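Local coordinates for protein alkylpurine DNA glycosylase AlkC (Pseudomonas fluorescens, PDB 5VHV) that probably excises alkylated purine bases from damaged DNA in base excision repair, acting without flipping the lesion out of the helix, at residues K6-N10 against V11-Q15; A42-V46 against M47-A51; L88-Y91 against V92-G96; A150-G153 against S154-R157; V264-L267 against G268-I271. One frame throughout, in Å; residues are numbered along the deposited sequence.

In the fold
Contacts 1, 2 and 3 form one cluster in the N-terminal helical part. Contacts 1 and 2, centres about 10 Å apart, share the hydrogen bond from Arg49 NH1 to Phe9 O, while Met50 and Ala51 of contact 2 pack on His90 of contact 3, the centres about 16 Å apart. Contacts 1 and 2 both hold phosphates of DNA chain D. Contact 4 reaches a modified base through Arg155; its centre is about 24 Å from that of contact 2. A bound 9B4 molecule lies about 5 Å from the side chain of Ile8 and about 8 Å from that of Arg155. Contact 5 belongs to the C-terminal sheet, its centre about 37 to 49 Å from the others.

Contact 1. Residues K6-N10 against V11-Q15; sequences KEIFN and VERLQ. With nucleotides of chain D.
Arg13 turns its side chain back onto the end of the 3-10 segment, where NE donates to Ile8 O at 2.9 Å. The oxygen accepts in the carbonyl plane and lies 16° out of the guanidinium plane, close to its edge. Bends at chi2 and chi3 fold the arginine back to reach it. A water extends this grip, donating to Glu7 O and accepting from NH2 of Arg13, while NH1 is bonded to Asn80 OD1. A leucine here would probably leave Ile8 O and Asn80 without their guanidinium partner and free the turn before the helix to shift. At the outer end of the 3-10 segment, Lys6 N donates to OP1 of DT7 in DNA chain D at 2.9 Å.

Asn10 is the N-cap of helix 11-24. With CG between the backbone N and the carbonyl carbon (chi1 61°), OD1 swings over the helix start and accepts from Arg13 N at 3.0 Å, a donor tilted somewhat from the amide plane. Its own carbonyl begins the helical ladder, Asn10 O taking the N-H of Leu14 at 3.0 Å. Glu12 OE1 stands across the Asn10 amide, 3.3 Å from Asn10 CG, without a hydrogen bond to ND2, the angle being poor; the carboxylate and amide planes are 72° apart.

Packing surrounds these bonds. Ile8 CD1 lies beside Arg13 NH2, and the isoleucine is backed by Phe83 and Val84. Leu14 CG lies 3.4 Å from Asn10 O, and its side chain continues onto Val53 and Leu34; Phe9 likewise enters the interior against Met50 and Val53.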
# COMPACT_ATOMS: atom_id res chain seq x y z
N LYS A 6 -7.51 -15.18 8.18
CA LYS A 6 -7.06 -16.53 7.88
C LYS A 6 -8.24 -17.49 7.69
O LYS A 6 -8.08 -18.54 7.04
CB LYS A 6 -6.14 -17.05 8.97
CG LYS A 6 -6.81 -17.19 10.34
CD LYS A 6 -5.75 -17.37 11.43
CE LYS A 6 -6.38 -17.47 12.81
NZ LYS A 6 -5.35 -17.29 13.87
N GLU A 7 -9.43 -17.16 8.20
CA GLU A 7 -10.57 -18.05 8.03
C GLU A 7 -11.09 -18.06 6.60
O GLU A 7 -11.93 -18.89 6.26
CB GLU A 7 -11.67 -17.67 9.01
CG GLU A 7 -11.21 -17.74 10.46
CD GLU A 7 -10.74 -19.12 10.88
OE1 GLU A 7 -9.81 -19.19 11.72
OE2 GLU A 7 -11.29 -20.14 10.38
N ILE A 8 -10.59 -17.17 5.74
CA ILE A 8 -10.91 -17.28 4.32
C ILE A 8 -10.40 -18.62 3.79
O ILE A 8 -11.00 -19.21 2.88
CB ILE A 8 -10.32 -16.08 3.55
CG1 ILE A 8 -11.00 -15.92 2.20
CG2 ILE A 8 -8.83 -16.23 3.35
CD1 ILE A 8 -12.34 -15.26 2.30
N PHE A 9 -9.30 -19.13 4.34
CA PHE A 9 -8.81 -20.47 4.02
C PHE A 9 -9.18 -21.46 5.13
O PHE A 9 -8.33 -22.12 5.72
CB PHE A 9 -7.30 -20.46 3.81
CG PHE A 9 -6.85 -19.88 2.48
CD1 PHE A 9 -6.84 -20.67 1.35
CD2 PHE A 9 -6.37 -18.59 2.40
CE1 PHE A 9 -6.41 -20.16 0.15
CE2 PHE A 9 -5.94 -18.08 1.19
CZ PHE A 9 -5.95 -18.88 0.08
N ASN A 10 -10.48 -21.56 5.44
CA ASN A 10 -10.94 -22.54 6.42
C ASN A 10 -11.20 -23.88 5.72
O ASN A 10 -10.98 -24.04 4.51
CB ASN A 10 -12.16 -22.01 7.18
CG ASN A 10 -13.36 -21.73 6.28
OD1 ASN A 10 -13.36 -22.05 5.10
ND2 ASN A 10 -14.39 -21.10 6.86
N VAL A 11 -11.63 -24.88 6.49
CA VAL A 11 -11.78 -26.21 5.91
C VAL A 11 -12.84 -26.19 4.82
O VAL A 11 -12.70 -26.84 3.78
CB VAL A 11 -12.10 -27.26 6.99
CG1 VAL A 11 -12.35 -28.61 6.36
CG2 VAL A 11 -10.95 -27.37 7.96
N GLU A 12 -13.92 -25.43 5.03
CA GLU A 12 -14.96 -25.33 4.03
C GLU A 12 -14.40 -24.82 2.69
O GLU A 12 -14.77 -25.34 1.63
CB GLU A 12 -16.08 -24.41 4.54
CG GLU A 12 -16.91 -24.95 5.72
CD GLU A 12 -16.15 -25.07 7.07
OE1 GLU A 12 -15.13 -24.36 7.30
OE2 GLU A 12 -16.60 -25.88 7.91
N ARG A 13 -13.51 -23.82 2.74
CA ARG A 13 -12.87 -23.34 1.50
C ARG A 13 -11.98 -24.41 0.88
O ARG A 13 -11.93 -24.53 -0.35
CB ARG A 13 -12.05 -22.07 1.77
CG ARG A 13 -11.60 -21.32 0.48
CD ARG A 13 -12.68 -20.39 -0.09
NE ARG A 13 -13.04 -19.37 0.88
CZ ARG A 13 -13.98 -18.45 0.73
NH1 ARG A 13 -14.66 -18.34 -0.41
NH2 ARG A 13 -14.24 -17.60 1.72
N LEU A 14 -11.22 -25.14 1.70
CA LEU A 14 -10.40 -26.21 1.14
C LEU A 14 -11.26 -27.26 0.46
O LEU A 14 -10.91 -27.78 -0.60
CB LEU A 14 -9.53 -26.85 2.22
CG LEU A 14 -8.57 -25.93 2.98
CD1 LEU A 14 -7.94 -26.68 4.17
CD2 LEU A 14 -7.49 -25.39 2.04
N GLN A 15 -12.42 -27.56 1.05
CA GLN A 15 -13.34 -28.51 0.41
C GLN A 15 -13.86 -27.97 -0.91
O GLN A 15 -14.01 -28.72 -1.88
CB GLN A 15 -14.49 -28.84 1.37
CG GLN A 15 -14.02 -29.64 2.57
CD GLN A 15 -15.05 -29.74 3.67
OE1 GLN A 15 -16.07 -29.05 3.66
NE2 GLN A 15 -14.78 -30.61 4.63
P DT D 7 -5.50 -12.31 10.70
OP1 DT D 7 -5.93 -13.56 10.07
OP2 DT D 7 -5.22 -12.31 12.17
O5' DT D 7 -4.27 -11.64 10.01
C5' DT D 7 -4.21 -11.61 8.61
C4' DT D 7 -2.89 -11.05 8.15
O4' DT D 7 -2.80 -9.66 8.52
C3' DT D 7 -1.64 -11.73 8.73
O3' DT D 7 -1.01 -12.48 7.68
C2' DT D 7 -0.78 -10.55 9.26
C1' DT D 7 -1.45 -9.32 8.64
N1 DT D 7 -1.36 -8.10 9.44
C2 DT D 7 -0.83 -6.96 8.88
O2 DT D 7 -0.41 -6.90 7.73
N3 DT D 7 -0.85 -5.85 9.69
C4 DT D 7 -1.31 -5.79 10.99
O4 DT D 7 -1.26 -4.75 11.64
C5 DT D 7 -1.86 -7.01 11.52
C7 DT D 7 -2.39 -7.06 12.91
C6 DT D 7 -1.86 -8.10 10.73
O HOH W 1 -14.16 -18.36 4.74

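Contact 2. Residues A42-V46 against M47-A51; sequences AELSV and MQRMA. With nucleotides of chain D.
Leu44 lays its CB against Arg49 CG at 3.5 Å, while its CD2 covers Gln48 CB at 3.9 Å, so one leucine spans two neighbouring side chains of the first helical turn. Arg49 stays extended from CG to NE and ends at the carbonyl of the same residue: NE donates to Leu44 O at 2.9 Å. The oxygen lies near the guanidinium plane, but the donor stands 45° above the carbonyl plane; NH2 adds a weak second bond to this oxygen. NH1 turns to Phe9 O, tying this helix start to the segment before helix 11-24.

Ser45 and Gln48 form a capping box at the start of helix 46-60. In one direction Ser45 N donates almost straight (176°) to Gln48 OE1 at 2.8 Å; in the other, Gln48 N gives a weak bond to Ser45 OG. A water joins Gln48 NE2 to Glu43 O, which helps fix the amide's rotation.

The cap also receives DNA. Ser45 OG, placed between the backbone N and the carbonyl carbon (chi1 74°), donates to OP1 of DG8 of chain D at 2.7 Å, and Met47 N donates to the same OP1 at 3.1 Å. The phosphate thus sits at the helix N-terminus, where the helix dipole is likely to favour its charge. Beside it, Val46 CG1 touches O3' of DT7 of chain D at 3.4 Å.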
# COMPACT_ATOMS: atom_id res chain seq x y z
N ALA A 42 -4.94 -24.80 11.99
CA ALA A 42 -5.19 -23.77 12.99
C ALA A 42 -3.93 -22.98 13.33
O ALA A 42 -4.03 -21.81 13.76
CB ALA A 42 -5.77 -24.42 14.26
N GLU A 43 -2.75 -23.57 13.16
CA GLU A 43 -1.48 -22.90 13.40
C GLU A 43 -1.04 -22.03 12.23
O GLU A 43 -0.02 -21.33 12.35
CB GLU A 43 -0.38 -23.93 13.70
CG GLU A 43 -0.64 -24.76 14.94
CD GLU A 43 0.11 -26.08 14.96
OE1 GLU A 43 1.33 -26.11 14.67
OE2 GLU A 43 -0.54 -27.10 15.27
N LEU A 44 -1.74 -22.07 11.10
CA LEU A 44 -1.28 -21.37 9.91
C LEU A 44 -1.92 -19.99 9.82
O LEU A 44 -3.13 -19.84 10.00
CB LEU A 44 -1.61 -22.16 8.65
CG LEU A 44 -0.96 -23.55 8.58
CD1 LEU A 44 -1.35 -24.22 7.27
CD2 LEU A 44 0.55 -23.48 8.71
N SER A 45 -1.10 -19.00 9.52
CA SER A 45 -1.57 -17.67 9.18
C SER A 45 -2.18 -17.67 7.78
O SER A 45 -2.11 -18.67 7.04
CB SER A 45 -0.43 -16.67 9.25
OG SER A 45 0.43 -16.85 8.12
N VAL A 46 -2.79 -16.55 7.40
CA VAL A 46 -3.48 -16.53 6.11
C VAL A 46 -2.50 -16.79 4.96
O VAL A 46 -2.81 -17.56 4.03
CB VAL A 46 -4.26 -15.22 5.93
CG1 VAL A 46 -3.34 -14.02 5.77
CG2 VAL A 46 -5.16 -15.34 4.72
N MET A 47 -1.31 -16.19 4.98
CA MET A 47 -0.41 -16.43 3.86
C MET A 47 0.27 -17.80 3.93
O MET A 47 0.64 -18.34 2.88
CB MET A 47 0.63 -15.32 3.76
CG MET A 47 0.03 -13.93 3.37
SD MET A 47 -0.84 -13.94 1.77
CE MET A 47 0.51 -13.62 0.68
N GLN A 48 0.41 -18.38 5.12
CA GLN A 48 0.83 -19.77 5.23
C GLN A 48 -0.21 -20.71 4.64
O GLN A 48 0.13 -21.72 4.01
CB GLN A 48 1.09 -20.13 6.69
CG GLN A 48 2.35 -19.56 7.29
CD GLN A 48 2.47 -19.96 8.75
OE1 GLN A 48 1.64 -19.58 9.58
NE2 GLN A 48 3.49 -20.75 9.08
N ARG A 49 -1.50 -20.41 4.85
CA ARG A 49 -2.56 -21.25 4.30
C ARG A 49 -2.59 -21.15 2.79
O ARG A 49 -2.77 -22.16 2.09
CB ARG A 49 -3.93 -20.85 4.89
CG ARG A 49 -4.05 -21.09 6.40
CD ARG A 49 -5.38 -20.63 6.98
NE ARG A 49 -5.36 -20.76 8.43
CZ ARG A 49 -6.41 -21.02 9.19
NH1 ARG A 49 -7.62 -21.19 8.67
NH2 ARG A 49 -6.27 -21.09 10.50
N MET A 50 -2.44 -19.94 2.26
CA MET A 50 -2.39 -19.73 0.82
C MET A 50 -1.29 -20.56 0.20
O MET A 50 -1.51 -21.30 -0.78
CB MET A 50 -2.19 -18.24 0.53
CG MET A 50 -2.17 -17.88 -0.95
SD MET A 50 -0.59 -18.14 -1.73
CE MET A 50 0.40 -16.80 -1.08
N ALA A 51 -0.09 -20.51 0.78
CA ALA A 51 1.02 -21.30 0.27
C ALA A 51 0.74 -22.79 0.42
O ALA A 51 1.09 -23.59 -0.46
CB ALA A 51 2.33 -20.94 0.98
P DG D 8 0.34 -13.32 7.91
OP1 DG D 8 0.28 -14.42 6.93
OP2 DG D 8 0.53 -13.57 9.36
O5' DG D 8 1.48 -12.29 7.51
C5' DG D 8 1.52 -11.77 6.21
C4' DG D 8 2.53 -10.67 6.12
O4' DG D 8 2.09 -9.55 6.92
C3' DG D 8 3.93 -11.04 6.65
O3' DG D 8 4.83 -10.95 5.61
C2' DG D 8 4.18 -10.04 7.77
C1' DG D 8 3.24 -8.91 7.41
N9 DG D 8 2.87 -8.04 8.51
C8 DG D 8 2.28 -8.38 9.72
N7 DG D 8 2.07 -7.35 10.50
C5 DG D 8 2.57 -6.26 9.76
C6 DG D 8 2.63 -4.89 10.09
O6 DG D 8 2.26 -4.33 11.14
N1 DG D 8 3.22 -4.14 9.07
C2 DG D 8 3.67 -4.66 7.88
N2 DG D 8 4.18 -3.79 7.02
N3 DG D 8 3.62 -5.95 7.56
C4 DG D 8 3.06 -6.68 8.55
P DT D 7 -5.50 -12.31 10.70
OP1 DT D 7 -5.93 -13.56 10.07
OP2 DT D 7 -5.22 -12.31 12.17
O5' DT D 7 -4.27 -11.64 10.01
C5' DT D 7 -4.21 -11.61 8.61
C4' DT D 7 -2.89 -11.05 8.15
O4' DT D 7 -2.80 -9.66 8.52
C3' DT D 7 -1.64 -11.73 8.73
O3' DT D 7 -1.01 -12.48 7.68
C2' DT D 7 -0.78 -10.55 9.26
C1' DT D 7 -1.45 -9.32 8.64
N1 DT D 7 -1.36 -8.10 9.44
C2 DT D 7 -0.83 -6.96 8.88
O2 DT D 7 -0.41 -6.90 7.73
N3 DT D 7 -0.85 -5.85 9.69
C4 DT D 7 -1.31 -5.79 10.99
O4 DT D 7 -1.26 -4.75 11.64
C5 DT D 7 -1.86 -7.01 11.52
C7 DT D 7 -2.39 -7.06 12.91
C6 DT D 7 -1.86 -8.10 10.73
O HOH W 2 3.17 -21.60 11.86

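Contact 3. Residues L88-Y91 against V92-G96; sequences LPHY and VASYG
His90 O is gripped twice by Ser94, whose backbone N donates at 2.9 Å and whose OG donates at 3.0 Å. The backbone bond is the ordinary i to i+4 link of helix 87-95; the hydroxyl comes from 41° above the carbonyl plane. OG reaches there because it lies beside its own backbone N (chi1 -65°), pointing back down the helix, and this also sets it over one face of the His90 imidazole. Further ladder bonds run from Ala93 N to Pro89 O and from Tyr95 N to Tyr91 O, both 3.0 Å, with a weak one from Val92 N to Leu88 O; a last one, from Gly96 N to Val92 O, closes the C-terminal end.

Tyr91 is buried mainly against Tyr65 and Leu72 of helix 65-75 and also reaches Ser54 of helix 46-60, the helix on which His90 packs through Met50 and Ala51.

One turn apart, Tyr91 and Tyr95 make an edge-to-face pair, with centroids 4.8 Å apart and planes at 62°. Tyr95 supplies the edge, while its ring is also stacked with His58. Tyr95 CD2 stands 3.4 Å above the Tyr91 plane, over the ring centre.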
# COMPACT_ATOMS: atom_id res chain seq x y z
N LEU A 88 -2.76 -19.62 -6.99
CA LEU A 88 -2.42 -19.99 -8.36
C LEU A 88 -1.10 -19.35 -8.78
O LEU A 88 -0.19 -20.07 -9.20
CB LEU A 88 -3.57 -19.63 -9.30
CG LEU A 88 -4.87 -20.36 -8.98
CD1 LEU A 88 -6.03 -19.65 -9.68
CD2 LEU A 88 -4.74 -21.81 -9.41
N PRO A 89 -0.92 -18.03 -8.70
CA PRO A 89 0.43 -17.49 -8.95
C PRO A 89 1.49 -18.06 -8.02
O PRO A 89 2.64 -18.25 -8.44
CB PRO A 89 0.25 -15.97 -8.78
CG PRO A 89 -1.10 -15.79 -8.21
CD PRO A 89 -1.92 -16.97 -8.51
N HIS A 90 1.13 -18.38 -6.78
CA HIS A 90 2.11 -18.98 -5.89
C HIS A 90 2.63 -20.30 -6.44
O HIS A 90 3.84 -20.58 -6.36
CB HIS A 90 1.53 -19.21 -4.50
CG HIS A 90 2.55 -19.66 -3.51
ND1 HIS A 90 3.47 -18.81 -2.93
CD2 HIS A 90 2.86 -20.90 -3.05
CE1 HIS A 90 4.27 -19.50 -2.13
NE2 HIS A 90 3.91 -20.77 -2.19
N TYR A 91 1.74 -21.12 -7.00
CA TYR A 91 2.16 -22.38 -7.60
C TYR A 91 3.18 -22.12 -8.72
O TYR A 91 4.19 -22.82 -8.82
CB TYR A 91 0.92 -23.13 -8.11
CG TYR A 91 1.24 -24.48 -8.71
CD1 TYR A 91 1.73 -24.56 -9.99
CD2 TYR A 91 1.05 -25.67 -7.99
CE1 TYR A 91 2.06 -25.76 -10.55
CE2 TYR A 91 1.39 -26.88 -8.55
CZ TYR A 91 1.89 -26.91 -9.83
OH TYR A 91 2.25 -28.10 -10.43
N VAL A 92 2.95 -21.09 -9.52
CA VAL A 92 3.87 -20.77 -10.61
C VAL A 92 5.23 -20.36 -10.07
O VAL A 92 6.28 -20.77 -10.59
CB VAL A 92 3.25 -19.66 -11.49
CG1 VAL A 92 4.26 -19.15 -12.50
CG2 VAL A 92 1.99 -20.16 -12.17
N ALA A 93 5.25 -19.49 -9.07
CA ALA A 93 6.53 -19.06 -8.49
C ALA A 93 7.27 -20.22 -7.83
O ALA A 93 8.51 -20.27 -7.86
CB ALA A 93 6.30 -17.95 -7.48
N SER A 94 6.53 -21.17 -7.25
CA SER A 94 7.14 -22.29 -6.55
C SER A 94 7.75 -23.30 -7.52
O SER A 94 8.87 -23.78 -7.30
CB SER A 94 6.10 -22.99 -5.66
OG SER A 94 5.64 -22.14 -4.60
N TYR A 95 7.02 -23.66 -8.58
CA TYR A 95 7.36 -24.81 -9.39
C TYR A 95 7.72 -24.46 -10.83
O TYR A 95 8.09 -25.37 -11.60
CB TYR A 95 6.19 -25.83 -9.36
CG TYR A 95 5.79 -26.12 -7.92
CD1 TYR A 95 6.69 -26.68 -7.03
CD2 TYR A 95 4.54 -25.77 -7.46
CE1 TYR A 95 6.34 -26.91 -5.69
CE2 TYR A 95 4.17 -26.00 -6.13
CZ TYR A 95 5.08 -26.56 -5.25
OH TYR A 95 4.68 -26.75 -3.95
N GLY A 96 7.65 -23.18 -11.21
CA GLY A 96 7.84 -22.75 -12.58
C GLY A 96 9.15 -22.06 -12.89
O GLY A 96 9.29 -21.49 -13.98

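Contact 4. Residues A150-G153 against S154-R157; sequences ASEG and SRPR
Glu152 and Arg155 carry the charged part of this contact, running side by side in the same direction. Their salt bridge joins OE2 to NH1 at 2.9 Å and lies near the guanidinium plane, but it meets the carboxylate from 37° above its plane, the two groups being 81° apart. A bend at chi3 (65°) brings the arginine head alongside the acid. OE1 is bonded to Ser192 OG, and Arg155 NH2 both forms a salt bridge with Asp199 and hydrogen-bonds a modified base of the bound DNA. The salt bridge is consistent with Glu152 steadying the arginine that meets the base, although Glu152 also packs on a DNA sugar itself.

Uncharged hydrogen bonds hold the backbone. Ser154 OG donates to Ala150 O at 2.8 Å, in the carbonyl plane, linking the loop back to Ala150 of helix 144-152. A type I beta turn from Glu152 to Arg155 is closed by Arg155 N to Glu152 O at 3.2 Å, with the donor well above the carbonyl plane.

The arginine stem packs against polar groups: Arg155 CD lies 3.5 Å from Glu152 CD, and Arg155 CG lies 3.6 Å from Ser151 O.

The turn lies at the C-terminal end of helix 144-152 and leads toward helix 165-169; Ser154 rests on His196 and Arg155 on Asn195, both of helix 187-201, and Ser151 packs on Leu178 and Leu181 of helix 175-181.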
# COMPACT_ATOMS: atom_id res chain seq x y z
N ALA A 150 2.58 -4.68 -13.44
CA ALA A 150 3.91 -4.18 -13.81
C ALA A 150 4.43 -3.16 -12.79
O ALA A 150 5.61 -3.19 -12.42
CB ALA A 150 3.85 -3.56 -15.21
N SER A 151 3.55 -2.29 -12.30
CA SER A 151 3.89 -1.27 -11.31
C SER A 151 3.93 -1.82 -9.89
O SER A 151 4.83 -1.48 -9.11
CB SER A 151 2.88 -0.13 -11.38
OG SER A 151 3.14 0.81 -10.33
N GLU A 152 2.95 -2.64 -9.52
CA GLU A 152 2.83 -3.08 -8.13
C GLU A 152 3.83 -4.19 -7.81
O GLU A 152 4.44 -4.18 -6.74
CB GLU A 152 1.40 -3.56 -7.88
CG GLU A 152 1.06 -3.79 -6.40
CD GLU A 152 0.86 -2.50 -5.63
OE1 GLU A 152 0.89 -1.41 -6.27
OE2 GLU A 152 0.67 -2.57 -4.40
N GLY A 153 4.02 -5.13 -8.73
CA GLY A 153 4.93 -6.23 -8.48
C GLY A 153 6.37 -5.81 -8.38
O GLY A 153 7.17 -6.52 -7.75
N SER A 154 6.73 -4.69 -8.99
CA SER A 154 8.10 -4.21 -9.00
C SER A 154 8.37 -3.22 -7.88
O SER A 154 9.47 -2.67 -7.81
CB SER A 154 8.41 -3.58 -10.36
OG SER A 154 7.61 -2.43 -10.64
N ARG A 155 7.39 -2.98 -7.01
CA ARG A 155 7.55 -1.99 -5.95
C ARG A 155 8.77 -2.30 -5.08
O ARG A 155 9.00 -3.47 -4.72
CB ARG A 155 6.32 -1.97 -5.04
CG ARG A 155 5.20 -1.14 -5.58
CD ARG A 155 3.99 -1.23 -4.66
NE ARG A 155 4.25 -0.65 -3.34
CZ ARG A 155 3.32 -0.39 -2.43
NH1 ARG A 155 2.05 -0.71 -2.65
NH2 ARG A 155 3.66 0.20 -1.28
N PRO A 156 9.52 -1.28 -4.66
CA PRO A 156 10.59 -1.55 -3.69
C PRO A 156 10.09 -2.21 -2.42
O PRO A 156 10.73 -3.14 -1.89
CB PRO A 156 11.17 -0.15 -3.41
CG PRO A 156 10.73 0.71 -4.53
CD PRO A 156 9.49 0.13 -5.10
N ARG A 157 8.97 -1.72 -1.88
CA ARG A 157 8.51 -2.06 -0.53
C ARG A 157 7.03 -2.48 -0.54
O ARG A 157 6.19 -1.89 0.15
CB ARG A 157 8.69 -0.89 0.41
CG ARG A 157 10.14 -0.51 0.61
CD ARG A 157 10.19 0.69 1.49
NE ARG A 157 11.55 1.17 1.70
CZ ARG A 157 11.98 1.68 2.84
NH1 ARG A 157 11.19 1.75 3.89
NH2 ARG A 157 13.23 2.10 2.94

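Contact 5. Residues V264-L267 against G268-I271; sequences VINL and GERI
Glu269 reaches back across the turn, its side chain running past Asn266 and Ile265. CB lies 3.4 Å from Asn266 O and 4.0 Å from Ile265 CB; CG, anti to the carbonyl carbon (chi1 -68°), also stays near Asn266 O. The extended chain then brings CD to Asn266 N at 3.5 Å. There OE1 accepts the N-H of Asn266 at 2.6 Å and 167°, met from above the carboxylate plane, while OE2 passes Ile265 CG2 at 3.8 Å and takes a hydrogen bond from a water that also donates to Val264 O.

Backbone bonding reinforces this. Glu269 N donates to Asn266 O at 3.1 Å, closing a type II beta turn in which Gly268 adopts a positive phi of 105°; a side chain there would collide with Leu267 O. Shortened to alanine, position 269 would probably leave Asn266 N without its carboxylate acceptor and the water without one of its two anchors. Asn266 itself is tied through OD1 to Arg360.

Farther from the turn, between the strands, Ile265 CD1 touches Ile271 CG2 at 3.8 Å, and both isoleucines pack on Phe357.

The turn connects the hairpin strands 253-265 and 270-279 of the C-terminal mixed sheet. Strand 350-359 runs beside the first of them and strand 319-327 beside the second, where Ile271 pairs through its backbone with Gln326.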
# COMPACT_ATOMS: atom_id res chain seq x y z
N VAL A 264 -6.34 16.79 30.27
CA VAL A 264 -5.91 15.52 30.86
C VAL A 264 -6.95 14.47 30.52
O VAL A 264 -8.15 14.68 30.75
CB VAL A 264 -5.75 15.64 32.39
CG1 VAL A 264 -5.12 14.36 32.94
CG2 VAL A 264 -4.92 16.87 32.75
N ILE A 265 -6.50 13.33 29.99
CA ILE A 265 -7.39 12.24 29.61
C ILE A 265 -6.89 10.93 30.19
O ILE A 265 -5.70 10.75 30.47
CB ILE A 265 -7.55 12.09 28.08
CG1 ILE A 265 -6.20 11.89 27.40
CG2 ILE A 265 -8.29 13.27 27.49
CD1 ILE A 265 -6.33 11.18 26.04
N ASN A 266 -7.82 10.00 30.36
CA ASN A 266 -7.49 8.59 30.51
C ASN A 266 -7.43 7.94 29.14
O ASN A 266 -8.10 8.36 28.19
CB ASN A 266 -8.51 7.86 31.38
CG ASN A 266 -8.63 8.45 32.75
OD1 ASN A 266 -7.64 8.72 33.40
ND2 ASN A 266 -9.86 8.67 33.19
N LEU A 267 -6.64 6.88 29.05
CA LEU A 267 -6.62 6.08 27.84
C LEU A 267 -8.03 5.61 27.52
O LEU A 267 -8.77 5.17 28.40
CB LEU A 267 -5.67 4.89 28.04
CG LEU A 267 -5.06 4.19 26.84
CD1 LEU A 267 -4.45 5.15 25.85
CD2 LEU A 267 -3.99 3.19 27.31
N GLY A 268 -8.40 5.73 26.25
CA GLY A 268 -9.73 5.43 25.78
C GLY A 268 -10.57 6.64 25.46
O GLY A 268 -11.60 6.50 24.78
N GLU A 269 -10.19 7.82 25.96
CA GLU A 269 -10.95 9.04 25.73
C GLU A 269 -10.53 9.70 24.41
O GLU A 269 -9.57 9.30 23.75
CB GLU A 269 -10.76 10.03 26.88
CG GLU A 269 -11.36 9.63 28.21
CD GLU A 269 -11.06 10.70 29.28
OE1 GLU A 269 -10.39 10.40 30.27
OE2 GLU A 269 -11.46 11.88 29.10
N ARG A 270 -11.27 10.74 24.03
CA ARG A 270 -10.96 11.54 22.86
C ARG A 270 -10.32 12.86 23.26
O ARG A 270 -10.68 13.46 24.27
CB ARG A 270 -12.22 11.88 22.06
CG ARG A 270 -12.67 10.82 21.05
CD ARG A 270 -13.41 9.67 21.68
NE ARG A 270 -14.00 8.77 20.69
CZ ARG A 270 -14.45 7.55 20.97
NH1 ARG A 270 -14.38 7.09 22.22
NH2 ARG A 270 -14.95 6.79 20.02
N ILE A 271 -9.42 13.33 22.41
CA ILE A 271 -8.95 14.71 22.46
C ILE A 271 -9.57 15.45 21.29
O ILE A 271 -10.01 14.86 20.31
CB ILE A 271 -7.42 14.81 22.42
CG1 ILE A 271 -6.86 14.23 21.11
CG2 ILE A 271 -6.85 14.11 23.64
CD1 ILE A 271 -5.40 14.60 20.82
O HOH W 3 -10.94 13.80 30.88